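Local coordinates for protein glycerol-3-phosphate dehydrogenase [NAD(+)] 1 (Saccharomyces cerevisiae, PDB 4FGW) that catalyses the NADH-dependent reduction of dihydroxyacetone phosphate to glycerol 3-phosphate, the step that feeds glycerol accumulation when yeast meets hyperosmotic stress, at residues I342-V347 with Q368-N373. Residues are numbered along the deposited sequence; the frame is centred on the assembly and turned at random.
Sequences ITCKEV and QIVYNN
Two torsions set the pairing of Tyr-371 with Lys-345: the tyrosine ring carbon CG lies anti to its carbonyl carbon (chi1 -70°), which sends the ring across to 342-347, while the lysine CG stands opposite its own backbone N (chi1 179°) and lays the methylenes against that ring. The two side chains cross at about a right angle. Lys-345 CB comes within 3.6 Å of Tyr-371 CE1, and farther along the chain Lys-345 CD is 3.6 Å from Tyr-371 CZ, with CG over the same face toward the rim. This is aliphatic lysine packed on an aromatic face; NZ of Lys-345 lies 5.8 Å from the ring centroid, and at that length the cation-pi attraction is at most weak, while the stronger polar partner of NZ is Glu-349, in a salt bridge.

Cys-344 meets the ring differently, from the edge: its SG lies in the ring plane, 3.8 Å from Tyr-371 CE1, a sulfur-aromatic contact. The same sulfur also packs on Val-370, 4.3 Å from SG to CB, and both residues are buried. The phenol oxygen passes near the CA of Ile-342 and hydrogen-bonds to the carbonyl O of Leu-341, so a polar grip ends an otherwise apolar approach. A leucine in place of Tyr-371 would probably leave the Leu-341 carbonyl without its phenol partner and the lysine methylenes without a flat surface to lie on.

The pairing illustrates how helices close in sequence can dock through one large side chain: helix 340-354 packs against 368-373, on helix 361-371, within the all-helical C-terminal domain, beside Gln-339, a probable NAD(+)-binding residue. Trp-326 meets the tyrosine ring edge-to-face, and helix 235-257 packs against both helices, through Val-247 and Leu-244 on one and Phe-254 on the other.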
ATOM      1  N   ILE A 342      -9.136  19.657   7.405  1.00 74.92           N
ATOM      2  CA  ILE A 342      -8.329  20.742   7.964  1.00 76.78           C
ATOM      3  C   ILE A 342      -6.889  20.636   7.436  1.00 79.19           C
ATOM      4  O   ILE A 342      -6.326  21.635   6.992  1.00 81.73           O
ATOM      5  CB  ILE A 342      -8.421  20.760   9.522  1.00 79.76           C
ATOM      6  CG1 ILE A 342      -9.849  21.122   9.993  1.00 82.80           C
ATOM      7  CG2 ILE A 342      -7.408  21.711  10.155  1.00 81.86           C
ATOM      8  CD1 ILE A 342     -10.525  20.049  10.845  1.00 89.34           C
ATOM      9  N   THR A 343      -6.313  19.422   7.466  1.00 71.99           N
ATOM     10  CA  THR A 343      -4.945  19.137   7.030  1.00 70.44           C
ATOM     11  C   THR A 343      -4.647  19.580   5.598  1.00 75.83           C
ATOM     12  O   THR A 343      -3.617  20.223   5.388  1.00 77.04           O
ATOM     13  CB  THR A 343      -4.542  17.696   7.356  1.00 71.38           C
ATOM     14  OG1 THR A 343      -4.926  17.416   8.700  1.00 71.08           O
ATOM     15  CG2 THR A 343      -3.041  17.456   7.200  1.00 67.45           C
ATOM     16  N   CYS A 344      -5.559  19.297   4.632  1.00 72.04           N
ATOM     17  CA  CYS A 344      -5.356  19.714   3.238  1.00 74.09           C
ATOM     18  C   CYS A 344      -5.251  21.240   3.075  1.00 83.76           C
ATOM     19  O   CYS A 344      -4.515  21.703   2.200  1.00 85.87           O
ATOM     20  CB  CYS A 344      -6.370  19.087   2.281  1.00 73.50           C
ATOM     21  SG  CYS A 344      -8.032  19.798   2.357  1.00 79.96           S
ATOM     22  N   LYS A 345      -5.923  22.008   3.968  1.00 81.61           N
ATOM     23  CA  LYS A 345      -5.865  23.466   4.011  1.00 86.07           C
ATOM     24  C   LYS A 345      -4.528  23.903   4.636  1.00 89.79           C
ATOM     25  O   LYS A 345      -3.859  24.775   4.081  1.00 92.56           O
ATOM     26  CB  LYS A 345      -7.061  24.027   4.806  1.00 90.27           C
ATOM     27  CG  LYS A 345      -7.098  25.542   4.933  1.00106.32           C
ATOM     28  CD  LYS A 345      -8.363  25.988   5.662  1.00117.42           C
ATOM     29  CE  LYS A 345      -8.209  27.284   6.424  1.00126.82           C
ATOM     30  NZ  LYS A 345      -7.988  28.443   5.523  1.00139.70           N
ATOM     31  N   GLU A 346      -4.154  23.293   5.789  1.00 82.90           N
ATOM     32  CA  GLU A 346      -2.927  23.567   6.556  1.00 82.77           C
ATOM     33  C   GLU A 346      -1.655  23.277   5.737  1.00 86.52           C
ATOM     34  O   GLU A 346      -0.700  24.053   5.806  1.00 89.28           O
ATOM     35  CB  GLU A 346      -2.898  22.740   7.851  1.00 80.63           C
ATOM     36  CG  GLU A 346      -3.901  23.143   8.921  1.00 87.64           C
ATOM     37  CD  GLU A 346      -3.811  22.358  10.220  1.00100.34           C
ATOM     38  OE1 GLU A 346      -4.400  22.822  11.225  1.00 98.18           O
ATOM     39  OE2 GLU A 346      -3.141  21.298  10.250  1.00 81.65           O
ATOM     40  N   VAL A 347      -1.648  22.153   4.978  1.00 79.09           N
ATOM     41  CA  VAL A 347      -0.537  21.749   4.107  1.00 78.23           C
ATOM     42  C   VAL A 347      -0.397  22.793   2.990  1.00 86.68           C
ATOM     43  O   VAL A 347       0.703  23.306   2.773  1.00 88.36           O
ATOM     44  CB  VAL A 347      -0.704  20.295   3.575  1.00 77.54           C
ATOM     45  CG1 VAL A 347       0.332  19.956   2.506  1.00 77.37           C
ATOM     46  CG2 VAL A 347      -0.623  19.294   4.715  1.00 73.54           C
ATOM     47  N   GLN A 368      -8.252  21.985  -3.384  1.00 86.23           N
ATOM     48  CA  GLN A 368      -9.040  22.706  -4.390  1.00 90.10           C
ATOM     49  C   GLN A 368     -10.472  22.183  -4.519  1.00 94.29           C
ATOM     50  O   GLN A 368     -11.389  22.977  -4.734  1.00 98.44           O
ATOM     51  CB  GLN A 368      -8.332  22.712  -5.761  1.00 92.88           C
ATOM     52  CG  GLN A 368      -6.998  23.477  -5.819  1.00 98.49           C
ATOM     53  CD  GLN A 368      -7.066  24.965  -5.522  1.00114.07           C
ATOM     54  OE1 GLN A 368      -8.090  25.631  -5.706  1.00109.57           O
ATOM     55  NE2 GLN A 368      -5.947  25.533  -5.092  1.00104.46           N
ATOM     56  N   ILE A 369     -10.659  20.856  -4.394  1.00 86.51           N
ATOM     57  CA  ILE A 369     -11.969  20.196  -4.464  1.00 85.61           C
ATOM     58  C   ILE A 369     -12.797  20.531  -3.209  1.00 90.12           C
ATOM     59  O   ILE A 369     -13.958  20.931  -3.331  1.00 91.83           O
ATOM     60  CB  ILE A 369     -11.809  18.656  -4.693  1.00 83.61           C
ATOM     61  CG1 ILE A 369     -11.297  18.354  -6.121  1.00 84.98           C
ATOM     62  CG2 ILE A 369     -13.114  17.890  -4.407  1.00 82.16           C
ATOM     63  CD1 ILE A 369     -10.596  16.968  -6.283  1.00 88.51           C
ATOM     64  N   VAL A 370     -12.184  20.359  -2.016  1.00 84.44           N
ATOM     65  CA  VAL A 370     -12.790  20.577  -0.697  1.00 83.66           C
ATOM     66  C   VAL A 370     -13.197  22.034  -0.445  1.00 92.98           C
ATOM     67  O   VAL A 370     -14.358  22.285  -0.113  1.00 94.49           O
ATOM     68  CB  VAL A 370     -11.907  19.994   0.449  1.00 82.98           C
ATOM     69  CG1 VAL A 370     -12.446  20.378   1.830  1.00 83.09           C
ATOM     70  CG2 VAL A 370     -11.769  18.476   0.330  1.00 78.11           C
ATOM     71  N   TYR A 371     -12.250  22.981  -0.580  1.00 92.14           N
ATOM     72  CA  TYR A 371     -12.476  24.402  -0.287  1.00 96.63           C
ATOM     73  C   TYR A 371     -13.082  25.211  -1.398  1.00107.05           C
ATOM     74  O   TYR A 371     -14.053  25.934  -1.167  1.00110.61           O
ATOM     75  CB  TYR A 371     -11.223  25.052   0.311  1.00 97.63           C
ATOM     76  CG  TYR A 371     -10.969  24.543   1.709  1.00 95.43           C
ATOM     77  CD1 TYR A 371     -10.225  23.386   1.927  1.00 92.07           C
ATOM     78  CD2 TYR A 371     -11.571  25.146   2.809  1.00 97.70           C
ATOM     79  CE1 TYR A 371     -10.047  22.871   3.207  1.00 89.92           C
ATOM     80  CE2 TYR A 371     -11.395  24.645   4.096  1.00 95.57           C
ATOM     81  CZ  TYR A 371     -10.630  23.507   4.291  1.00 97.81           C
ATOM     82  OH  TYR A 371     -10.453  23.020   5.562  1.00 95.69           O
ATOM     83  N   ASN A 372     -12.523  25.099  -2.600  1.00104.86           N
ATOM     84  CA  ASN A 372     -13.058  25.796  -3.763  1.00109.92           C
ATOM     85  C   ASN A 372     -14.015  24.810  -4.461  1.00112.74           C
ATOM     86  O   ASN A 372     -14.358  23.797  -3.853  1.00107.24           O
ATOM     87  CB  ASN A 372     -11.910  26.319  -4.640  1.00111.91           C
ATOM     88  CG  ASN A 372     -10.924  27.165  -3.848  1.00125.72           C
ATOM     89  OD1 ASN A 372     -11.294  28.116  -3.150  1.00120.90           O
ATOM     90  ND2 ASN A 372      -9.656  26.794  -3.876  1.00111.32           N
ATOM     91  N   ASN A 373     -14.435  25.030  -5.683  1.00114.56           N
ATOM     92  CA  ASN A 373     -15.376  24.066  -6.218  1.00113.55           C
ATOM     93  C   ASN A 373     -14.885  23.342  -7.428  1.00116.36           C
ATOM     94  O   ASN A 373     -15.574  23.245  -8.426  1.00119.65           O
ATOM     95  CB  ASN A 373     -16.733  24.691  -6.468  1.00119.24           C
ATOM     96  CG  ASN A 373     -17.579  24.712  -5.231  1.00141.42           C
ATOM     97  OD1 ASN A 373     -17.550  25.672  -4.461  1.00137.58           O
ATOM     98  ND2 ASN A 373     -18.320  23.638  -5.011  1.00128.83           N
TER